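Local coordinates for protein DyP-type peroxidase (Thermobifida cellulosilytica, PDB 4GS1) that probably catalyses the peroxide-dependent oxidation of dyes and related substrates at a bound haem, as a dye-decolourising peroxidase, at residues Arg25-Met28 / Ala29-Arg32; Ala155-Pro158 / Met159-Ala162; Pro199-Leu202 / Met203-Asp207. All coordinates share one frame; numbering follows the deposited sequence. Where two conformers were deposited one is given.

Contact 1 (Arg25-Met28 / Ala29-Arg32); sequences RLDM and ARRR
Asp27 and Arg31 meet across the last turn of helix 21-30, and Arg31 is the first residue to leave the helical course. The backbone bonds show the helix coming to its end. Arg31 N still makes a regular i to i+4 bond to Asp27 O, 3.0 Å long with an N-H...O angle of 147°. Arg30 N is held only weakly, by Leu26 O at 3.1 Å and by Asp27 O at 3.2 Å. Just before these, a water bridges Arg25 O and Ala29 N, donating to the first and accepting from the second (2.9 Å to Ala29 N).

Charge interactions centre on the Asp27 carboxylate, carried toward the helix end by a first torsion of -161° that sets CG beside the carbonyl carbon. OD1 faces Arg30 NH2 in a salt bridge whose modelled length is too short to be trusted. OD2 forms a salt bridge with Arg46 and lies 4.5 Å from Arg31 NE; it stands well out of that guanidinium plane, so no N-H of Arg31 points at OD2 and only the charges attract, though OD2 also touches the aliphatic CD.

Van der Waals contacts complete the turn. Leu26 packs against Leu26 of the second subunit. With chi1 at 68°, Arg31 folds its aliphatic part back over the preceding turn, bringing CG within 3.1 Å of Asp27 O. Met28, bent at chi2 and chi3, runs beside Arg31 in the same direction. Its SD lies 3.7 Å from Arg31 NH1, and the terminal CE is 3.8 Å from that same nitrogen.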
# COMPACT_ATOMS: atom_id res chain seq x y z
N ARG B 25 -13.78 -15.17 7.98
CA ARG B 25 -13.18 -14.36 6.93
C ARG B 25 -13.69 -12.92 6.94
O ARG B 25 -12.99 -12.00 6.52
CB ARG B 25 -13.39 -14.99 5.54
CG ARG B 25 -12.62 -16.30 5.35
CD ARG B 25 -12.77 -16.89 3.95
NE ARG B 25 -12.08 -18.18 3.90
CZ ARG B 25 -12.59 -19.31 3.42
NH1 ARG B 25 -13.82 -19.31 2.90
NH2 ARG B 25 -11.88 -20.43 3.44
N LEU B 26 -14.92 -12.73 7.43
CA LEU B 26 -15.50 -11.39 7.47
C LEU B 26 -15.28 -10.66 8.80
O LEU B 26 -15.53 -9.46 8.89
CB LEU B 26 -17.01 -11.45 7.16
CG LEU B 26 -17.37 -11.63 5.69
CD1 LEU B 26 -18.87 -11.69 5.52
CD2 LEU B 26 -16.79 -10.49 4.86
N ASP B 27 -14.80 -11.39 9.81
CA ASP B 27 -14.78 -10.87 11.18
C ASP B 27 -13.89 -9.64 11.37
O ASP B 27 -14.28 -8.69 12.05
CB ASP B 27 -14.39 -11.96 12.17
CG ASP B 27 -14.78 -11.60 13.60
OD1 ASP B 27 -15.90 -11.10 13.79
OD2 ASP B 27 -13.97 -11.83 14.51
N MET B 28 -12.69 -9.65 10.80
CA MET B 28 -11.76 -8.54 11.02
C MET B 28 -12.28 -7.25 10.38
O MET B 28 -12.08 -6.16 10.92
CB MET B 28 -10.35 -8.89 10.51
CG MET B 28 -9.61 -9.91 11.37
SD MET B 28 -9.34 -9.37 13.08
CE MET B 28 -8.14 -8.06 12.83
N ALA B 29 -12.95 -7.37 9.24
CA ALA B 29 -13.47 -6.20 8.56
C ALA B 29 -14.70 -5.66 9.28
O ALA B 29 -14.97 -4.46 9.26
CB ALA B 29 -13.82 -6.54 7.11
N ARG B 30 -15.44 -6.56 9.93
CA ARG B 30 -16.74 -6.22 10.51
C ARG B 30 -16.67 -5.62 11.92
O ARG B 30 -17.45 -4.73 12.27
CB ARG B 30 -17.63 -7.47 10.51
CG ARG B 30 -18.74 -7.46 11.54
CD ARG B 30 -19.45 -8.82 11.65
NE ARG B 30 -18.72 -9.78 12.48
CZ ARG B 30 -18.69 -9.74 13.81
NH1 ARG B 30 -19.31 -8.78 14.48
NH2 ARG B 30 -18.01 -10.67 14.48
N ARG B 31 -15.72 -6.09 12.72
CA ARG B 31 -15.70 -5.77 14.15
C ARG B 31 -14.96 -4.49 14.49
O ARG B 31 -14.11 -4.03 13.72
CB ARG B 31 -15.04 -6.92 14.92
CG ARG B 31 -13.56 -7.04 14.60
CD ARG B 31 -12.94 -8.32 15.14
NE ARG B 31 -12.36 -8.13 16.47
CZ ARG B 31 -11.20 -7.54 16.72
NH1 ARG B 31 -10.47 -7.04 15.72
NH2 ARG B 31 -10.76 -7.43 17.96
N ARG B 32 -15.26 -3.93 15.67
CA ARG B 32 -14.44 -2.86 16.24
C ARG B 32 -13.27 -3.48 16.98
O ARG B 32 -13.38 -4.59 17.51
CB ARG B 32 -15.26 -2.03 17.23
CG ARG B 32 -16.55 -1.49 16.67
CD ARG B 32 -16.61 0.03 16.76
NE ARG B 32 -17.80 0.57 16.11
CZ ARG B 32 -17.79 1.42 15.08
NH1 ARG B 32 -16.64 1.85 14.58
NH2 ARG B 32 -18.94 1.84 14.57
O HOH W 1 -12.29 -9.54 7.47

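Contact 2 (Ala155-Pro158 / Met159-Ala162); sequences AEDP and MVLA
Asp157 caps the N-terminus of helix 158-172, taking up the amides of Met159 and Val160 with a single carboxylate oxygen. The contact closes the turn between strand 149-155 and the second helix of a ferredoxin-like βαββαβ unit, with Pro158 as the first helical residue.

The tight part is polar. Asp157 has CG anti to its own nitrogen (chi1 -177°), which brings OD2 back over the first turn. Val160 N meets the anti lone pair of OD2 at 3.1 Å in a nearly straight bond of 163°. Met159 N is at 2.9 Å, but reaches OD2 from above the carboxylate plane and at a more bent angle. The first backbone bonds of the helix follow directly, Leu161 N to Asp157 O at 3.0 Å and Ala162 N to Pro158 O at 2.9 Å.

The looser part is apolar, and it too is shut off from solvent. Ala155 CB, at the end of the strand, points at the helix and stands 4.1 Å from both Val160 CG1 and Leu161 CB. Phe50 of strand 50-58 lies against Pro158 and Leu161, while Phe185 of the second subunit packs on Pro158 and Ala162.

Asp157 OD1 accepts from Thr188 N of the second subunit, so one carboxylate joins a helix cap to the dimer interface. A leucine here would probably leave three amides, those of Met159, Val160 and Thr188 of the other chain, without their acceptor. Three N-H donors and the positive end of the helix dipole would be expected to stabilise the ionised carboxylate.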
# COMPACT_ATOMS: atom_id res chain seq x y z
N ALA B 155 -5.72 -1.01 10.48
CA ALA B 155 -7.10 -1.35 10.12
C ALA B 155 -7.11 -2.48 9.13
O ALA B 155 -6.10 -2.76 8.49
CB ALA B 155 -7.81 -0.13 9.55
N GLU B 156 -8.26 -3.14 9.00
CA GLU B 156 -8.39 -4.26 8.06
C GLU B 156 -8.69 -3.75 6.65
O GLU B 156 -8.74 -4.53 5.70
CB GLU B 156 -9.49 -5.21 8.55
CG GLU B 156 -9.65 -6.53 7.78
CD GLU B 156 -8.49 -7.50 7.96
OE1 GLU B 156 -7.67 -7.32 8.89
OE2 GLU B 156 -8.40 -8.47 7.18
N ASP B 157 -8.88 -2.44 6.51
CA ASP B 157 -9.20 -1.85 5.21
C ASP B 157 -8.33 -0.62 4.96
O ASP B 157 -8.15 0.20 5.86
CB ASP B 157 -10.68 -1.46 5.15
CG ASP B 157 -11.07 -0.90 3.81
OD1 ASP B 157 -11.44 -1.70 2.92
OD2 ASP B 157 -10.99 0.33 3.63
N PRO B 158 -7.77 -0.49 3.74
CA PRO B 158 -6.82 0.60 3.48
C PRO B 158 -7.46 1.99 3.40
O PRO B 158 -6.78 2.98 3.65
CB PRO B 158 -6.20 0.21 2.12
CG PRO B 158 -7.31 -0.56 1.44
CD PRO B 158 -7.92 -1.37 2.56
N MET B 159 -8.74 2.06 3.04
CA MET B 159 -9.42 3.36 2.99
C MET B 159 -9.80 3.83 4.40
O MET B 159 -9.66 5.02 4.72
CB MET B 159 -10.64 3.28 2.07
CG MET B 159 -11.31 4.60 1.83
SD MET B 159 -10.18 5.76 1.04
CE MET B 159 -11.34 6.57 -0.06
N VAL B 160 -10.28 2.92 5.23
CA VAL B 160 -10.50 3.25 6.64
C VAL B 160 -9.18 3.74 7.25
O VAL B 160 -9.14 4.77 7.93
CB VAL B 160 -11.03 2.04 7.42
CG1 VAL B 160 -11.08 2.34 8.93
CG2 VAL B 160 -12.40 1.65 6.89
N LEU B 161 -8.10 3.03 6.97
CA LEU B 161 -6.79 3.41 7.48
C LEU B 161 -6.34 4.79 7.01
O LEU B 161 -5.93 5.60 7.83
CB LEU B 161 -5.73 2.36 7.11
CG LEU B 161 -4.29 2.68 7.50
CD1 LEU B 161 -4.17 2.86 8.99
CD2 LEU B 161 -3.36 1.55 7.02
N ALA B 162 -6.43 5.05 5.71
CA ALA B 162 -5.95 6.34 5.19
C ALA B 162 -6.75 7.51 5.76
O ALA B 162 -6.19 8.58 6.03
CB ALA B 162 -5.99 6.35 3.66

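Contact 3 (Pro199-Leu202 / Met203-Asp207); sequences PRNL and MGQID. With HEM (protoporphyrin IX containing Fe), chain F.
Pro199 and Asp207 begin and end a small hairpin-like loop beside the haem, and Asp207 N donates to Pro199 O at 3.0 Å. Residues 204-208 carry the GXXDG motif of DyP-type peroxidases, whose aspartate is thought to act in peroxide activation in relatives. Arg200 follows, its backbone forming a single beta bridge with Ile206. Its extended side chain lies along the returning arm of the loop: NH1 donates in the guanidinium plane to Gly204 O at 2.8 Å, and Ile206 CG1 covers one face, 3.6 Å from CZ.

Asn201 is the hub. With chi1 at 64°, CG sits between the backbone N and the carbonyl carbon, which turns the amide into the loop. OD1 accepts from Met203 N at 2.9 Å, an Asx turn, and from Gln205 N at 3.1 Å, the two donors approaching from opposite faces of the amide. ND2 donates to Gln205 OE1 at 2.9 Å, almost straight at 164°, and to Asp207 OD2 at 3.0 Å, with amide and carboxylate planes nearly perpendicular (88°). Both amide hydrogens are thereby used, and the rotation of the group is fixed. Gln205 OE1 in turn rests 3.4 Å from the haem methyl CMB, so Asn201 positions two haem-lining side chains at once.

Asn201 also opens a type I turn that runs through Leu202 to Gly204, where the positive phi angle suits a residue without CB. Leu202 turns its side chain away from the loop, onto Met249 of strand 240-249, Asn323 of strand 318-328 and Ala162 of the second subunit. Helix 251-256 also packs here: Trp254 NE1 donates to Met203 O and the Trp254 side chain packs on Gln205, while Leu251 touches Met203.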
# COMPACT_ATOMS: atom_id res chain seq x y z
N PRO B 199 0.66 -15.40 9.25
CA PRO B 199 0.92 -14.72 7.97
C PRO B 199 2.32 -15.01 7.43
O PRO B 199 3.21 -15.39 8.21
CB PRO B 199 0.83 -13.23 8.35
CG PRO B 199 0.02 -13.20 9.63
CD PRO B 199 0.43 -14.45 10.35
N ARG B 200 2.50 -14.85 6.13
CA ARG B 200 3.81 -15.00 5.50
C ARG B 200 4.41 -13.66 5.10
O ARG B 200 3.68 -12.67 4.96
CB ARG B 200 3.73 -15.92 4.28
CG ARG B 200 3.37 -17.36 4.62
CD ARG B 200 3.15 -18.19 3.36
NE ARG B 200 2.77 -19.57 3.66
CZ ARG B 200 3.61 -20.60 3.64
NH1 ARG B 200 4.89 -20.42 3.34
NH2 ARG B 200 3.16 -21.82 3.93
N ASN B 201 5.73 -13.63 4.92
CA ASN B 201 6.42 -12.42 4.46
C ASN B 201 6.77 -12.50 2.97
O ASN B 201 6.41 -13.47 2.30
CB ASN B 201 7.66 -12.14 5.33
CG ASN B 201 8.72 -13.23 5.22
OD1 ASN B 201 8.86 -13.87 4.17
ND2 ASN B 201 9.47 -13.43 6.30
N LEU B 202 7.44 -11.48 2.43
CA LEU B 202 7.68 -11.43 0.99
C LEU B 202 8.76 -12.41 0.51
O LEU B 202 8.93 -12.61 -0.70
CB LEU B 202 8.02 -9.99 0.54
CG LEU B 202 6.86 -9.01 0.67
CD1 LEU B 202 7.32 -7.60 0.30
CD2 LEU B 202 5.71 -9.42 -0.23
N MET B 203 9.48 -13.02 1.44
CA MET B 203 10.42 -14.09 1.09
C MET B 203 9.70 -15.44 1.04
O MET B 203 10.31 -16.47 0.73
CB MET B 203 11.57 -14.16 2.09
CG MET B 203 12.72 -13.22 1.78
SD MET B 203 13.92 -13.19 3.12
CE MET B 203 15.28 -12.34 2.31
N GLY B 204 8.41 -15.42 1.36
CA GLY B 204 7.60 -16.63 1.32
C GLY B 204 7.47 -17.36 2.65
O GLY B 204 6.76 -18.36 2.75
N GLN B 205 8.15 -16.86 3.68
CA GLN B 205 8.23 -17.57 4.95
C GLN B 205 7.05 -17.29 5.87
O GLN B 205 6.64 -16.15 6.02
CB GLN B 205 9.51 -17.16 5.68
CG GLN B 205 10.76 -17.40 4.84
CD GLN B 205 11.84 -16.35 5.05
OE1 GLN B 205 11.63 -15.35 5.72
NE2 GLN B 205 13.02 -16.59 4.47
N ILE B 206 6.55 -18.32 6.53
CA ILE B 206 5.65 -18.13 7.66
C ILE B 206 6.43 -17.34 8.73
O ILE B 206 7.57 -17.68 9.05
CB ILE B 206 5.18 -19.49 8.20
CG1 ILE B 206 4.23 -20.14 7.19
CG2 ILE B 206 4.47 -19.34 9.53
CD1 ILE B 206 3.98 -21.62 7.46
N ASP B 207 5.84 -16.28 9.26
CA ASP B 207 6.60 -15.34 10.08
C ASP B 207 5.76 -14.98 11.30
O ASP B 207 4.75 -14.28 11.18
CB ASP B 207 6.92 -14.10 9.22
CG ASP B 207 8.02 -13.23 9.81
OD1 ASP B 207 8.21 -13.24 11.04
OD2 ASP B 207 8.69 -12.50 9.03
CHA HEM F . 12.09 -16.22 13.73
CHB HEM F . 12.16 -14.10 9.38
CHC HEM F . 14.51 -10.27 11.22
CHD HEM F . 14.08 -12.18 15.67
C1A HEM F . 11.93 -15.97 12.40
C2A HEM F . 11.34 -16.90 11.46
C3A HEM F . 11.36 -16.31 10.25
C4A HEM F . 11.96 -15.00 10.40
CMA HEM F . 10.84 -16.89 8.92
CAA HEM F . 10.80 -18.30 11.83
CBA HEM F . 9.29 -18.28 12.14
CGA HEM F . 8.98 -17.59 13.44
O1A HEM F . 9.20 -18.21 14.52
O2A HEM F . 8.48 -16.43 13.40
C1B HEM F . 12.81 -12.90 9.50
C2B HEM F . 13.12 -12.01 8.40
C3B HEM F . 13.79 -10.95 8.89
C4B HEM F . 13.90 -11.13 10.33
CMB HEM F . 12.75 -12.32 6.93
CAB HEM F . 14.33 -9.70 8.16
CBB HEM F . 13.84 -9.27 6.98
C1C HEM F . 14.60 -10.46 12.59
C2C HEM F . 15.23 -9.56 13.55
C3C HEM F . 15.10 -10.08 14.78
C4C HEM F . 14.40 -11.34 14.63
CMC HEM F . 15.88 -8.21 13.16
CAC HEM F . 15.57 -9.57 16.17
CBC HEM F . 16.56 -8.69 16.36
C1D HEM F . 13.49 -13.41 15.55
C2D HEM F . 13.15 -14.26 16.66
C3D HEM F . 12.55 -15.51 16.06
C4D HEM F . 12.56 -15.30 14.64
CMD HEM F . 13.36 -13.98 18.17
CAD HEM F . 12.02 -16.73 16.84
CBD HEM F . 13.19 -17.64 17.23
CGD HEM F . 12.63 -18.80 18.03
O1D HEM F . 12.36 -19.87 17.42
O2D HEM F . 12.42 -18.65 19.26
NA HEM F . 12.30 -14.82 11.73
NB HEM F . 13.31 -12.34 10.66
NC HEM F . 14.11 -11.56 13.28
ND HEM F . 13.12 -14.06 14.36
FE HEM F . 13.31 -13.24 12.51

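Contacts 1 and 2 are neighbours, their centres 12 Å apart, and they touch where Met28 CB meets Glu156 CD at 3.5 Å. Together they join the N-terminal helix to the start of helix 158-172. Contact 3 is separate within the chain: its centre lies 23 Å from that of contact 1 and 22 Å from that of contact 2, with nearest atoms about 10 Å away in both cases. It alone of the three lines the haem pocket. All three reach the second subunit, and there contacts 2 and 3 come together across the dimer, Met159 packing on Asn201 of the other chain and Leu202 on its Ala162.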